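Local coordinates for mitogen-activated protein kinase, putative (Map kinase-like protein) (Leishmania major, PDB 3PG1) that probably binds ATP and transfers its terminal phosphate to serine or threonine residues of target proteins, acting as a MAP kinase, at residues V64-S68 with A105-L109. Residues are numbered along the deposited sequence; the frame is centred on the assembly and turned at random.
Sequences VNILS and AMHKL
The side-chain amide of N65 reaches across to H107 and bonds its backbone and, weakly, its ring. The site lies in the N-terminal lobe of the protein kinase fold. It joins the turn that leads into helix 70-85, the αC helix of the kinase fold, to the entry of strand 108-114 in the five-stranded antiparallel sheet. N65 holds its CG anti to the backbone N (chi1 -174°), which sets the amide beside A105 O and within reach of H107. N65 ND2 donates to H107 O at 3.1 Å. This bond is nearly straight, with an angle of 166° at the hydrogen. It lies in the carbonyl plane, on a lone pair, and close to the plane of the amide as well. N65 ND2 also bonds N56 OD1, so two acceptors fix the rotation of the amide. The amide oxygen, N65 OD1, receives two weak bonds from H107. H107 ND1 comes within 3.1 Å of N65 OD1, and H107 N within 3.3 Å. The two side chains cross at about a right angle, with amide and ring planes 42° apart. S68 OG adds a weak bond to N65 OD1 and sits at the ring edge of H107, in its plane. The same ring meets H350 of helix 346-360 edge-to-face, and L67 O accepts a bond from H350, so H350 of the C-terminal helix contacts both segments. L67 CB packs on H107 CB at 3.8 Å. L67 CD2 reaches L109 CB at 4.2 Å, the two side chains crossing at about a right angle, and L109 continues the packing onto V76 and I80 of helix 70-85. One water bridges the backbones: it accepts from L67 N at 3.2 Å and donates to H107 O at 2.9 Å.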
# COMPACT_ATOMS: atom_id res chain seq x y z
N VAL A 64 -12.50 24.24 6.55
CA VAL A 64 -11.26 24.57 5.85
C VAL A 64 -11.28 24.02 4.42
O VAL A 64 -11.69 22.88 4.21
CB VAL A 64 -9.98 24.07 6.59
CG1 VAL A 64 -8.75 24.88 6.18
CG2 VAL A 64 -10.15 24.07 8.11
N ASN A 65 -10.82 24.84 3.46
CA ASN A 65 -10.65 24.42 2.08
C ASN A 65 -9.27 23.74 2.00
O ASN A 65 -8.26 24.35 2.36
CB ASN A 65 -10.73 25.60 1.11
CG ASN A 65 -10.71 25.20 -0.36
OD1 ASN A 65 -9.94 25.74 -1.16
ND2 ASN A 65 -11.58 24.28 -0.75
N ILE A 66 -9.25 22.45 1.60
CA ILE A 66 -8.03 21.65 1.51
C ILE A 66 -6.90 22.36 0.75
O ILE A 66 -5.87 22.68 1.35
CB ILE A 66 -8.32 20.20 1.04
CG1 ILE A 66 -9.13 19.42 2.10
CG2 ILE A 66 -7.03 19.45 0.71
CD1 ILE A 66 -10.27 18.62 1.57
N LEU A 67 -7.14 22.68 -0.53
CA LEU A 67 -6.16 23.33 -1.41
C LEU A 67 -5.76 24.76 -1.01
O LEU A 67 -4.80 25.31 -1.56
CB LEU A 67 -6.58 23.21 -2.89
CG LEU A 67 -6.08 21.97 -3.66
CD1 LEU A 67 -6.58 20.66 -3.05
CD2 LEU A 67 -6.50 22.03 -5.11
N SER A 68 -6.47 25.34 -0.01
CA SER A 68 -6.17 26.67 0.53
C SER A 68 -5.27 26.63 1.77
O SER A 68 -4.56 27.61 2.02
CB SER A 68 -7.45 27.44 0.81
OG SER A 68 -7.83 28.14 -0.37
N ALA A 105 -11.13 30.64 -1.62
CA ALA A 105 -10.98 29.29 -1.04
C ALA A 105 -12.10 28.31 -1.46
O ALA A 105 -12.73 27.67 -0.62
CB ALA A 105 -10.84 29.38 0.48
N MET A 106 -12.37 28.25 -2.78
CA MET A 106 -13.39 27.39 -3.39
C MET A 106 -12.73 26.39 -4.39
O MET A 106 -13.36 25.95 -5.36
CB MET A 106 -14.48 28.24 -4.08
CG MET A 106 -15.28 29.12 -3.13
SD MET A 106 -16.56 28.24 -2.19
CE MET A 106 -17.91 28.28 -3.38
N HIS A 107 -11.46 26.04 -4.12
CA HIS A 107 -10.65 25.13 -4.95
C HIS A 107 -11.06 23.68 -4.77
O HIS A 107 -11.21 23.21 -3.63
CB HIS A 107 -9.15 25.33 -4.69
CG HIS A 107 -8.73 26.76 -4.53
ND1 HIS A 107 -8.26 27.24 -3.32
CD2 HIS A 107 -8.74 27.77 -5.42
CE1 HIS A 107 -7.99 28.52 -3.52
NE2 HIS A 107 -8.28 28.89 -4.76
N LYS A 108 -11.22 22.96 -5.91
CA LYS A 108 -11.59 21.54 -5.96
C LYS A 108 -10.58 20.72 -6.76
O LYS A 108 -10.03 21.20 -7.75
CB LYS A 108 -13.01 21.35 -6.54
CG LYS A 108 -14.12 21.72 -5.57
CD LYS A 108 -15.45 21.95 -6.25
CE LYS A 108 -16.42 22.70 -5.37
NZ LYS A 108 -16.71 24.06 -5.90
N LEU A 109 -10.36 19.47 -6.33
CA LEU A 109 -9.46 18.52 -6.98
C LEU A 109 -10.20 17.20 -7.19
O LEU A 109 -10.88 16.71 -6.29
CB LEU A 109 -8.14 18.36 -6.21
CG LEU A 109 -7.26 17.11 -6.46
CD1 LEU A 109 -6.66 17.11 -7.86
CD2 LEU A 109 -6.14 17.03 -5.47
O HOH W 1 -9.81 21.49 -1.74